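Local atomic coordinates of TSC1 N-terminal domain (Chaetomium thermophilum, PDB entry 7A0M), a protein that probably forms, through this N-terminal domain, the part of the TSC complex that binds lysosomal phosphoinositides and so helps regulate mTORC1. Residues L178-M189 against L208-H219. Sequence-based numbering, arbitrary orientation.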
loop_
_atom_site.group_PDB
_atom_site.type_symbol
_atom_site.label_atom_id
_atom_site.label_comp_id
_atom_site.label_asym_id
_atom_site.label_seq_id
_atom_site.Cartn_x
_atom_site.Cartn_y
_atom_site.Cartn_z
ATOM N N LEU B 178 17.568 -35.767 -4.715
ATOM C CA LEU B 178 16.298 -35.190 -5.142
ATOM C C LEU B 178 15.310 -36.274 -5.558
ATOM O O LEU B 178 14.106 -36.155 -5.304
ATOM C CB LEU B 178 16.532 -34.203 -6.284
ATOM C CG LEU B 178 17.181 -32.877 -5.877
ATOM C CD1 LEU B 178 17.235 -31.915 -7.054
ATOM C CD2 LEU B 178 16.445 -32.254 -4.701
ATOM N N ALA B 179 15.799 -37.339 -6.198
ATOM C CA ALA B 179 14.919 -38.437 -6.587
ATOM C C ALA B 179 14.383 -39.169 -5.363
ATOM O O ALA B 179 13.186 -39.466 -5.280
ATOM C CB ALA B 179 15.657 -39.403 -7.514
ATOM N N PHE B 180 15.260 -39.477 -4.405
ATOM C CA PHE B 180 14.806 -40.087 -3.158
ATOM C C PHE B 180 13.906 -39.137 -2.379
ATOM O O PHE B 180 12.942 -39.569 -1.736
ATOM C CB PHE B 180 16.005 -40.510 -2.309
ATOM C CG PHE B 180 16.579 -41.844 -2.691
ATOM C CD1 PHE B 180 16.012 -43.016 -2.221
ATOM C CD2 PHE B 180 17.688 -41.925 -3.514
ATOM C CE1 PHE B 180 16.540 -44.243 -2.571
ATOM C CE2 PHE B 180 18.219 -43.147 -3.864
ATOM C CZ PHE B 180 17.645 -44.306 -3.396
ATOM N N GLY B 181 14.207 -37.839 -2.423
ATOM C CA GLY B 181 13.377 -36.877 -1.719
ATOM C C GLY B 181 12.013 -36.706 -2.360
ATOM O O GLY B 181 11.014 -36.495 -1.668
ATOM N N LYS B 182 11.953 -36.787 -3.692
ATOM C CA LYS B 182 10.665 -36.722 -4.374
ATOM C C LYS B 182 9.789 -37.919 -4.027
ATOM O O LYS B 182 8.562 -37.790 -3.946
ATOM C CB LYS B 182 10.876 -36.638 -5.885
ATOM C CG LYS B 182 9.600 -36.411 -6.680
ATOM C CD LYS B 182 9.866 -36.444 -8.176
ATOM C CE LYS B 182 8.677 -35.914 -8.961
ATOM N NZ LYS B 182 9.055 -35.529 -10.348
ATOM N N LYS B 183 10.400 -39.084 -3.811
ATOM C CA LYS B 183 9.637 -40.282 -3.478
ATOM C C LYS B 183 9.221 -40.290 -2.011
ATOM O O LYS B 183 8.108 -40.714 -1.681
ATOM C CB LYS B 183 10.455 -41.529 -3.813
ATOM C CG LYS B 183 9.648 -42.814 -3.846
ATOM C CD LYS B 183 8.799 -42.880 -5.107
ATOM C CE LYS B 183 7.817 -44.040 -5.062
ATOM N NZ LYS B 183 8.510 -45.348 -4.901
ATOM N N ASP B 184 10.100 -39.825 -1.123
ATOM C CA ASP B 184 9.859 -39.816 0.320
ATOM C C ASP B 184 10.223 -38.438 0.854
ATOM O O ASP B 184 11.318 -38.236 1.397
ATOM C CB ASP B 184 10.661 -40.915 1.019
ATOM C CG ASP B 184 10.346 -41.020 2.499
ATOM O OD1 ASP B 184 9.319 -40.459 2.934
ATOM O OD2 ASP B 184 11.127 -41.667 3.228
ATOM N N PRO B 185 9.325 -37.458 0.707
ATOM C CA PRO B 185 9.649 -36.099 1.178
ATOM C C PRO B 185 9.853 -36.006 2.680
ATOM O O PRO B 185 10.777 -35.318 3.129
ATOM C CB PRO B 185 8.435 -35.277 0.718
ATOM C CG PRO B 185 7.802 -36.094 -0.370
ATOM C CD PRO B 185 8.025 -37.515 0.022
ATOM N N LYS B 186 9.015 -36.681 3.471
ATOM C CA LYS B 186 9.190 -36.653 4.920
ATOM C C LYS B 186 10.508 -37.300 5.327
ATOM O O LYS B 186 11.224 -36.778 6.189
ATOM C CB LYS B 186 8.018 -37.350 5.611
ATOM C CG LYS B 186 8.193 -37.477 7.116
ATOM C CD LYS B 186 6.941 -38.014 7.787
ATOM C CE LYS B 186 7.218 -38.388 9.237
ATOM N NZ LYS B 186 8.018 -37.346 9.941
ATOM N N GLY B 187 10.843 -38.440 4.718
ATOM C CA GLY B 187 12.115 -39.076 5.016
ATOM C C GLY B 187 13.305 -38.220 4.626
ATOM O O GLY B 187 14.337 -38.230 5.302
ATOM N N PHE B 188 13.183 -37.474 3.523
ATOM C CA PHE B 188 14.265 -36.583 3.115
ATOM C C PHE B 188 14.536 -35.520 4.172
ATOM O O PHE B 188 15.694 -35.196 4.457
ATOM C CB PHE B 188 13.934 -35.922 1.777
ATOM C CG PHE B 188 14.996 -34.975 1.294
ATOM C CD1 PHE B 188 16.103 -35.445 0.608
ATOM C CD2 PHE B 188 14.894 -33.616 1.538
ATOM C CE1 PHE B 188 17.086 -34.576 0.167
ATOM C CE2 PHE B 188 15.873 -32.744 1.105
ATOM C CZ PHE B 188 16.969 -33.222 0.417
HETATM N N MSE B 189 13.482 -34.967 4.763
HETATM C CA MSE B 189 13.626 -33.856 5.693
HETATM C C MSE B 189 13.942 -34.331 7.110
HETATM O O MSE B 189 14.543 -33.597 7.895
HETATM C CB MSE B 189 12.363 -32.994 5.673
HETATM C CG MSE B 189 12.161 -32.285 4.338
HETATM SE SE MSE B 189 10.543 -31.210 4.216
HETATM C CE MSE B 189 9.220 -32.639 4.150
ATOM N N LEU B 208 20.844 -27.283 0.472
ATOM C CA LEU B 208 20.203 -28.455 -0.115
ATOM C C LEU B 208 18.692 -28.412 0.075
ATOM O O LEU B 208 17.936 -28.861 -0.795
ATOM C CB LEU B 208 20.785 -29.729 0.497
ATOM C CG LEU B 208 20.252 -31.058 -0.035
ATOM C CD1 LEU B 208 20.589 -31.224 -1.508
ATOM C CD2 LEU B 208 20.806 -32.212 0.777
ATOM N N LEU B 209 18.232 -27.883 1.213
ATOM C CA LEU B 209 16.797 -27.732 1.430
ATOM C C LEU B 209 16.177 -26.798 0.398
ATOM O O LEU B 209 15.097 -27.079 -0.134
ATOM C CB LEU B 209 16.528 -27.225 2.845
ATOM C CG LEU B 209 15.059 -26.982 3.204
ATOM C CD1 LEU B 209 14.231 -28.241 2.991
ATOM C CD2 LEU B 209 14.933 -26.494 4.639
ATOM N N CYS B 210 16.843 -25.677 0.111
ATOM C CA CYS B 210 16.353 -24.771 -0.923
ATOM C C CYS B 210 16.287 -25.466 -2.277
ATOM O O CYS B 210 15.305 -25.313 -3.014
ATOM C CB CYS B 210 17.244 -23.531 -1.000
ATOM S SG CYS B 210 17.191 -22.477 0.470
ATOM N N ALA B 211 17.324 -26.232 -2.623
ATOM C CA ALA B 211 17.304 -26.981 -3.876
ATOM C C ALA B 211 16.194 -28.024 -3.873
ATOM O O ALA B 211 15.577 -28.288 -4.912
ATOM C CB ALA B 211 18.662 -27.638 -4.118
ATOM N N PHE B 212 15.932 -28.633 -2.714
ATOM C CA PHE B 212 14.869 -29.629 -2.620
ATOM C C PHE B 212 13.500 -29.003 -2.863
ATOM O O PHE B 212 12.725 -29.487 -3.695
ATOM C CB PHE B 212 14.910 -30.309 -1.253
ATOM C CG PHE B 212 13.830 -31.333 -1.053
ATOM C CD1 PHE B 212 13.741 -32.438 -1.885
ATOM C CD2 PHE B 212 12.906 -31.194 -0.032
ATOM C CE1 PHE B 212 12.747 -33.382 -1.702
ATOM C CE2 PHE B 212 11.911 -32.135 0.157
ATOM C CZ PHE B 212 11.832 -33.230 -0.678
ATOM N N VAL B 213 13.185 -27.924 -2.140
ATOM C CA VAL B 213 11.904 -27.249 -2.327
ATOM C C VAL B 213 11.776 -26.710 -3.746
ATOM O O VAL B 213 10.679 -26.696 -4.319
ATOM C CB VAL B 213 11.735 -26.133 -1.277
ATOM C CG1 VAL B 213 10.407 -25.414 -1.458
ATOM C CG2 VAL B 213 11.843 -26.709 0.128
ATOM N N ASN B 214 12.889 -26.278 -4.344
ATOM C CA ASN B 214 12.835 -25.729 -5.694
ATOM C C ASN B 214 12.567 -26.814 -6.730
ATOM O O ASN B 214 12.019 -26.525 -7.800
ATOM C CB ASN B 214 14.130 -24.987 -6.016
ATOM C CG ASN B 214 13.990 -24.065 -7.211
ATOM O OD1 ASN B 214 13.451 -22.963 -7.099
ATOM N ND2 ASN B 214 14.476 -24.510 -8.363
ATOM N N SER B 215 12.942 -28.060 -6.436
ATOM C CA SER B 215 12.696 -29.169 -7.353
ATOM C C SER B 215 11.225 -29.557 -7.426
ATOM O O SER B 215 10.880 -30.470 -8.186
ATOM C CB SER B 215 13.532 -30.385 -6.944
ATOM O OG SER B 215 13.127 -30.880 -5.680
ATOM N N GLY B 216 10.361 -28.890 -6.664
ATOM C CA GLY B 216 8.944 -29.158 -6.671
ATOM C C GLY B 216 8.562 -30.552 -6.211
ATOM O O GLY B 216 7.944 -31.319 -6.955
ATOM N N PRO B 217 8.915 -30.913 -4.979
ATOM C CA PRO B 217 8.519 -32.217 -4.458
ATOM C C PRO B 217 7.124 -32.147 -3.867
ATOM O O PRO B 217 6.648 -31.059 -3.505
ATOM C CB PRO B 217 9.571 -32.490 -3.376
ATOM C CG PRO B 217 9.857 -31.131 -2.831
ATOM C CD PRO B 217 9.683 -30.149 -3.977
ATOM N N PRO B 218 6.432 -33.273 -3.753
ATOM C CA PRO B 218 5.083 -33.258 -3.184
ATOM C C PRO B 218 5.119 -33.260 -1.662
ATOM O O PRO B 218 6.144 -33.526 -1.033
ATOM C CB PRO B 218 4.468 -34.551 -3.724
ATOM C CG PRO B 218 5.635 -35.476 -3.832
ATOM C CD PRO B 218 6.811 -34.614 -4.236
ATOM N N HIS B 219 3.963 -32.935 -1.079
ATOM C CA HIS B 219 3.715 -33.116 0.352
ATOM C C HIS B 219 4.712 -32.340 1.212
ATOM O O HIS B 219 5.192 -32.837 2.233
ATOM C CB HIS B 219 3.729 -34.602 0.715
ATOM C CG HIS B 219 2.874 -35.446 -0.177
ATOM N ND1 HIS B 219 3.400 -36.395 -1.029
ATOM C CD2 HIS B 219 1.534 -35.474 -0.364
ATOM C CE1 HIS B 219 2.419 -36.977 -1.695
ATOM N NE2 HIS B 219 1.276 -36.436 -1.310
#
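Phe212 stacks face to face on Phe188, the ring centroids 4.0 Å apart and the planes tilted by 28°. In both residues CG is anti to the backbone N (chi1 179°), an orientation in which the rings reach out from facing helices and overlap in opposite directions, bringing Phe188 CE2 to 3.3 Å from Phe212 CG. The other face of Phe212 is covered near its rim by CG of Pro217. Around its edge lie Leu178 CD2, 3.9 Å from Phe212 CD1, and the backbone of Gly181, whose C atom is 3.5 Å from Phe212 CE1; the lack of a side chain at Gly181 lets the ring come this close. Leu208 CG meets the edge of Phe188 at CZ. Further along, the Pro218 ring crosses Lys182 at about a right angle, and Pro185 CG lies 4.1 Å from Pro218 CG. Replacing Phe212 with an alanine is likely to leave Phe188 without its stacking partner and to open a gap between Phe188 and Pro217. Knob-into-hole packing seats Phe212 among Leu178, Gly181, Phe188 and Met189, where the 208-214 segment runs nearly antiparallel to 185-189 and crosses 178-183 at -60°, an arrangement characteristic of an all-helical, solenoid-like fold.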